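PDB 2IIZ: melanin biosynthesis protein TyrA, putative from Shewanella oneidensis, which binds heme b and probably works as a peroxidase of the dye-decolorizing (DyP) type. Local coordinates for residues S35-R38 with P39-N43; A42-A45 with Q46-E50; H116-A119 with N120-Q124. All coordinates share one frame; numbering follows the deposited sequence.

Overall arrangement
All three are local contacts between residues one turn apart within a helix, in the N-terminal ferredoxin-like half of the DyP fold, away from the annotated heme site. Contacts 1 and 2 share A42 and N43 along helix 34-54, whereas contact 3 belongs to helix 112-125, its neighbour on the sheet. Each buries a branched apolar pair, but contact 1 also has S35 and Q36 exposed, contact 2 only N43, and contact 3 no touching residue, the second subunit covering its outer flank. Contact 1 holds a proline kink, contact 2 is regular helix flanked by tyrosines, and contact 3 adds a polar histidine-asparagine pair. Contacts 2 and 3 touch, I48 CG1 lying 3.8 Å from I122 CD1.

Contact 1 of 3, residues S35-R38 with P39-N43; sequences SQLR and PCIAN
A first torsion of -167° carries L37 CG to the side opposite its backbone N, whereas I41 keeps CG1 beside its own N (chi1 -77°), and these two settings bring the branched chains together one helical turn apart. They meet at a slant, with L37 CG 3.8 Å from I41 CD1. A methyl also comes loosely up to the sulfur three residues on, L37 CD1 lying 4.3 Å from C40 SG. Beside this apolar contact run backbone bonds: I41 N donates to L37 O at 2.7 Å, nearly straight and almost end-on to the carbonyl. The following bond, from A42 N to R38 O, is longer at 3.3 Å and more bent.

P39 illustrates how a helix accommodates a proline in its body. Its nitrogen carries no hydrogen for the preceding turn, and the helix is kinked here. The ring takes up the place beside the carbonyls instead, with P39 CD 3.3 Å from S35 O and P39 CG 3.5 Å from Q36 O. A glycine in its place, without the ring, would probably leave a gap beside the carbonyls of S35 and Q36 and let the backbone turn more freely at the kink.

R38 bends at its third torsion, and its NE is hydrogen-bonded to L74 O while the side chain packs on Y75 and F310. P39 touches D311 and C40 touches F126, both in loops. On the sheet side L37 and I41 pack against L103, joining this early part of helix 34-54 to strand 103-109.

Contact 2 of 3, residues A42-A45 with Q46-E50; sequences ANVA and QYIYE
V44 and I48 make the side-chain contact of this turn, V44 CG1 lying 4.0 Å from I48 CD1 as the two branched chains cross obliquely. The isoleucine also covers the carbonyl behind its partner: I48 CG1 sits 3.3 Å from V44 O. That follows from a first torsion (chi1 -72°) that keeps CG1 beside the backbone N, which places it against the carbonyl of the preceding turn. The same oxygen accepts the hydrogen bond of I48 N at 3.0 Å, with a nearly straight N-H, so V44 O has a polar partner and hydrocarbon cover at once.

Around this pair runs the regular alpha-helical pattern. Q46 N donates to A42 O at 3.0 Å, Y47 N does the same to N43 O, and Y49 N reaches A45 O over a longer 3.2 Å. The CB atoms of the donor residues stay near these carbonyls too, Q46 CB being 3.4 Å from A42 O and Y47 CB 3.3 Å from N43 O. Beyond CB the tyrosines part from the turn. Each has its ring carbon CG anti to the backbone N, and both rings lead away from residues 42-45.

What positions the turn is the surrounding fold. Y47 leans on E121 and M125 of helix 112-125, with a bound sodium ion about 4 Å from its side chain, and N43 and V44 also touch M125. A45 and Y49 pack on L304 of helix 304-308, where Q46 meets M308. V44 and I48 face V64, seating the middle of helix 34-54 on strand 61-67 of the ferredoxin-like sheet.

Contact 3 of 3, residues H116-A119 with N120-Q124; sequences HLVA and NEISQ
The imidazole of H116 and the amide of N120 stand nearly upright to each other, their planes 79° apart, on one flank of the helix. The amide nitrogen approaches the ring obliquely: N120 ND2 is 3.4 Å from H116 CD2 and 3.5 Å from H116 NE2. The ring gets there because its CG lies anti to the backbone N (chi1 -170°), while the asparagine keeps CG beside its own N, directed back over the previous turn. Between them the backbone is closed by N120 N donating to H116 O at 3.0 Å, and N120 CG rests 3.5 Å from that same oxygen.

A different orientation governs the inner flank. V118 and I122 lie side by side and point the same way, with V118 CG1 3.8 Å from I122 CD1, and they present a joint apolar surface. Under them I122 N is bonded to V118 O at 2.7 Å, and A119 O takes S123 N in a straight bond running close to the direction of its C=O.

Both polar ends are fixed from outside. Q254 of the second subunit spans the pair, its OE1 bonded to H116 NE2 and its NE2 to N120 OD1, while H116 ND1 is held by R137 NH1 of the same chain. This flank is part of the interface with the second subunit, where F139 of that subunit also meets the imidazole. On the other flank V118 and I122 pack on L107 of strand 103-109, and I122 further reaches Y47 and I48 of helix 34-54, so helix 112-125 lies beside helix 34-54, both packed on the same sheet.

Contact 1 of 3, residues S35-R38 with P39-N43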
# COMPACT_ATOMS: atom_id res chain seq x y z
N SER A 35 -21.33 1.86 -25.54
CA SER A 35 -20.79 1.97 -26.89
C SER A 35 -19.30 2.37 -26.91
O SER A 35 -18.54 1.96 -27.79
CB SER A 35 -21.61 2.98 -27.67
OG SER A 35 -21.10 3.09 -28.98
N GLN A 36 -18.90 3.18 -25.93
CA GLN A 36 -17.55 3.75 -25.87
C GLN A 36 -16.62 2.89 -25.00
O GLN A 36 -15.41 2.87 -25.20
CB GLN A 36 -17.63 5.18 -25.33
CG GLN A 36 -18.71 6.05 -25.98
CD GLN A 36 -18.85 7.41 -25.32
OE1 GLN A 36 -19.92 7.78 -24.83
NE2 GLN A 36 -17.75 8.17 -25.29
N LEU A 37 -17.20 2.20 -24.04
CA LEU A 37 -16.43 1.42 -23.09
C LEU A 37 -15.92 0.11 -23.68
O LEU A 37 -14.77 -0.26 -23.50
CB LEU A 37 -17.29 1.12 -21.86
CG LEU A 37 -16.58 0.57 -20.63
CD1 LEU A 37 -15.29 1.35 -20.31
CD2 LEU A 37 -17.55 0.61 -19.47
N ARG A 38 -16.81 -0.57 -24.39
CA ARG A 38 -16.53 -1.87 -25.00
C ARG A 38 -15.19 -1.93 -25.78
O ARG A 38 -14.37 -2.82 -25.53
CB ARG A 38 -17.71 -2.25 -25.88
CG ARG A 38 -17.97 -3.72 -26.02
CD ARG A 38 -19.11 -3.95 -27.02
NE ARG A 38 -20.36 -3.30 -26.60
CZ ARG A 38 -21.06 -2.40 -27.31
NH1 ARG A 38 -20.67 -1.98 -28.52
NH2 ARG A 38 -22.18 -1.90 -26.78
N PRO A 39 -14.95 -0.98 -26.71
CA PRO A 39 -13.62 -0.94 -27.34
C PRO A 39 -12.50 -0.46 -26.41
O PRO A 39 -11.36 -0.87 -26.57
CB PRO A 39 -13.80 0.06 -28.48
CG PRO A 39 -14.93 0.93 -28.06
CD PRO A 39 -15.84 0.06 -27.26
N CYS A 40 -12.82 0.41 -25.45
CA CYS A 40 -11.81 0.90 -24.50
C CYS A 40 -11.32 -0.24 -23.59
O CYS A 40 -10.13 -0.34 -23.26
CB CYS A 40 -12.38 2.07 -23.69
SG CYS A 40 -11.52 2.44 -22.15
N ILE A 41 -12.25 -1.09 -23.18
CA ILE A 41 -11.94 -2.33 -22.47
C ILE A 41 -11.04 -3.24 -23.31
O ILE A 41 -10.19 -3.93 -22.77
CB ILE A 41 -13.23 -3.09 -22.12
CG1 ILE A 41 -13.90 -2.42 -20.92
CG2 ILE A 41 -12.94 -4.55 -21.81
CD1 ILE A 41 -15.26 -2.97 -20.59
N ALA A 42 -11.23 -3.23 -24.63
CA ALA A 42 -10.37 -4.01 -25.53
C ALA A 42 -8.91 -3.56 -25.44
O ALA A 42 -8.00 -4.39 -25.30
CB ALA A 42 -10.85 -3.91 -26.97
N ASN A 43 -8.70 -2.25 -25.51
CA ASN A 43 -7.36 -1.67 -25.41
C ASN A 43 -6.69 -2.00 -24.09
O ASN A 43 -5.50 -2.25 -24.07
CB ASN A 43 -7.42 -0.16 -25.55
CG ASN A 43 -7.83 0.28 -26.91
OD1 ASN A 43 -7.38 -0.28 -27.92
ND2 ASN A 43 -8.70 1.28 -26.97

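Contact 2 of 3, residues A42-A45 with Q46-E50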
# COMPACT_ATOMS: atom_id res chain seq x y z
N ALA A 42 -11.23 -3.23 -24.63
CA ALA A 42 -10.37 -4.01 -25.53
C ALA A 42 -8.91 -3.56 -25.44
O ALA A 42 -8.00 -4.39 -25.30
CB ALA A 42 -10.85 -3.91 -26.97
N ASN A 43 -8.70 -2.25 -25.51
CA ASN A 43 -7.36 -1.67 -25.41
C ASN A 43 -6.69 -2.00 -24.09
O ASN A 43 -5.50 -2.25 -24.07
CB ASN A 43 -7.42 -0.16 -25.55
CG ASN A 43 -7.83 0.28 -26.91
OD1 ASN A 43 -7.38 -0.28 -27.92
ND2 ASN A 43 -8.70 1.28 -26.97
N VAL A 44 -7.47 -1.98 -23.01
CA VAL A 44 -6.95 -2.22 -21.66
C VAL A 44 -6.56 -3.67 -21.47
O VAL A 44 -5.49 -3.97 -20.94
CB VAL A 44 -7.96 -1.80 -20.57
CG1 VAL A 44 -7.51 -2.26 -19.20
CG2 VAL A 44 -8.15 -0.28 -20.57
N ALA A 45 -7.44 -4.56 -21.91
CA ALA A 45 -7.16 -6.00 -21.88
C ALA A 45 -5.88 -6.35 -22.63
O ALA A 45 -5.05 -7.13 -22.18
CB ALA A 45 -8.32 -6.74 -22.49
N GLN A 46 -5.73 -5.75 -23.80
CA GLN A 46 -4.58 -5.97 -24.65
C GLN A 46 -3.31 -5.49 -24.00
O GLN A 46 -2.31 -6.20 -23.98
CB GLN A 46 -4.79 -5.18 -25.93
CG GLN A 46 -3.75 -5.42 -27.00
CD GLN A 46 -4.02 -4.54 -28.20
OE1 GLN A 46 -4.31 -5.04 -29.29
NE2 GLN A 46 -3.92 -3.22 -28.00
N TYR A 47 -3.36 -4.27 -23.47
CA TYR A 47 -2.23 -3.63 -22.81
C TYR A 47 -1.74 -4.51 -21.68
O TYR A 47 -0.56 -4.81 -21.60
CB TYR A 47 -2.69 -2.25 -22.32
CG TYR A 47 -1.76 -1.43 -21.47
CD1 TYR A 47 -0.51 -1.02 -21.93
CD2 TYR A 47 -2.15 -1.03 -20.18
CE1 TYR A 47 0.33 -0.25 -21.10
CE2 TYR A 47 -1.33 -0.27 -19.37
CZ TYR A 47 -0.10 0.12 -19.82
OH TYR A 47 0.68 0.88 -18.97
N ILE A 48 -2.67 -4.93 -20.82
CA ILE A 48 -2.37 -5.83 -19.71
C ILE A 48 -1.67 -7.12 -20.14
O ILE A 48 -0.79 -7.64 -19.43
CB ILE A 48 -3.66 -6.18 -18.92
CG1 ILE A 48 -4.12 -4.97 -18.12
CG2 ILE A 48 -3.41 -7.35 -17.94
CD1 ILE A 48 -5.46 -5.13 -17.41
N TYR A 49 -2.06 -7.64 -21.29
CA TYR A 49 -1.45 -8.84 -21.87
C TYR A 49 -0.03 -8.52 -22.30
O TYR A 49 0.92 -9.17 -21.88
CB TYR A 49 -2.29 -9.28 -23.07
CG TYR A 49 -1.98 -10.61 -23.70
CD1 TYR A 49 -1.04 -10.72 -24.72
CD2 TYR A 49 -2.66 -11.76 -23.30
CE1 TYR A 49 -0.77 -11.97 -25.31
CE2 TYR A 49 -2.41 -13.00 -23.88
CZ TYR A 49 -1.47 -13.10 -24.89
OH TYR A 49 -1.23 -14.33 -25.45
N GLU A 50 0.09 -7.51 -23.15
CA GLU A 50 1.38 -7.05 -23.66
C GLU A 50 2.42 -6.77 -22.55
O GLU A 50 3.63 -6.93 -22.77
CB GLU A 50 1.15 -5.79 -24.51
CG GLU A 50 0.40 -6.11 -25.84
CD GLU A 50 0.00 -4.87 -26.66
OE1 GLU A 50 -0.06 -3.74 -26.12
OE2 GLU A 50 -0.25 -5.05 -27.88

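Contact 3 of 3, residues H116-A119 with N120-Q124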
# COMPACT_ATOMS: atom_id res chain seq x y z
N HIS A 116 1.88 0.60 -9.56
CA HIS A 116 1.41 1.95 -9.35
C HIS A 116 1.33 2.62 -10.70
O HIS A 116 0.32 3.22 -11.03
CB HIS A 116 2.34 2.71 -8.43
CG HIS A 116 1.79 4.03 -7.99
ND1 HIS A 116 1.00 4.18 -6.87
CD2 HIS A 116 1.93 5.27 -8.52
CE1 HIS A 116 0.68 5.45 -6.73
NE2 HIS A 116 1.23 6.13 -7.72
N LEU A 117 2.40 2.49 -11.48
CA LEU A 117 2.46 3.10 -12.81
C LEU A 117 1.35 2.57 -13.72
O LEU A 117 0.61 3.33 -14.35
CB LEU A 117 3.84 2.82 -13.41
CG LEU A 117 4.19 3.34 -14.82
CD1 LEU A 117 5.67 3.69 -14.90
CD2 LEU A 117 3.87 2.34 -15.91
N VAL A 118 1.22 1.24 -13.77
CA VAL A 118 0.24 0.63 -14.65
C VAL A 118 -1.18 1.02 -14.29
O VAL A 118 -1.96 1.35 -15.18
CB VAL A 118 0.40 -0.90 -14.66
CG1 VAL A 118 -0.81 -1.58 -15.26
CG2 VAL A 118 1.66 -1.26 -15.44
N ALA A 119 -1.52 0.97 -13.00
CA ALA A 119 -2.81 1.43 -12.48
C ALA A 119 -3.13 2.87 -12.90
O ALA A 119 -4.17 3.14 -13.48
CB ALA A 119 -2.84 1.33 -10.93
N ASN A 120 -2.22 3.78 -12.60
CA ASN A 120 -2.36 5.16 -13.07
C ASN A 120 -2.70 5.10 -14.56
O ASN A 120 -3.69 5.68 -15.01
CB ASN A 120 -1.08 5.98 -12.82
CG ASN A 120 -0.95 6.51 -11.38
OD1 ASN A 120 -1.92 6.61 -10.63
ND2 ASN A 120 0.27 6.88 -11.00
N GLU A 121 -1.89 4.38 -15.34
CA GLU A 121 -2.11 4.33 -16.79
C GLU A 121 -3.49 3.80 -17.17
O GLU A 121 -4.18 4.39 -18.00
CB GLU A 121 -1.01 3.55 -17.52
CG GLU A 121 -0.02 4.48 -18.25
CD GLU A 121 -0.73 5.44 -19.22
OE1 GLU A 121 -1.77 5.05 -19.80
OE2 GLU A 121 -0.24 6.58 -19.41
N ILE A 122 -3.90 2.70 -16.55
CA ILE A 122 -5.19 2.12 -16.88
C ILE A 122 -6.35 3.06 -16.54
O ILE A 122 -7.31 3.17 -17.30
CB ILE A 122 -5.35 0.73 -16.22
CG1 ILE A 122 -4.60 -0.28 -17.09
CG2 ILE A 122 -6.81 0.33 -16.10
CD1 ILE A 122 -4.38 -1.60 -16.45
N SER A 123 -6.25 3.74 -15.40
CA SER A 123 -7.22 4.75 -15.00
C SER A 123 -7.40 5.85 -16.07
O SER A 123 -8.51 6.31 -16.35
CB SER A 123 -6.77 5.38 -13.67
OG SER A 123 -7.44 6.58 -13.40
N GLN A 124 -6.28 6.27 -16.67
CA GLN A 124 -6.33 7.28 -17.70
C GLN A 124 -6.95 6.71 -18.97
O GLN A 124 -7.58 7.44 -19.73
CB GLN A 124 -4.94 7.82 -17.97
CG GLN A 124 -4.38 8.57 -16.79
CD GLN A 124 -3.05 9.21 -17.09
OE1 GLN A 124 -2.88 9.88 -18.11
NE2 GLN A 124 -2.07 9.02 -16.18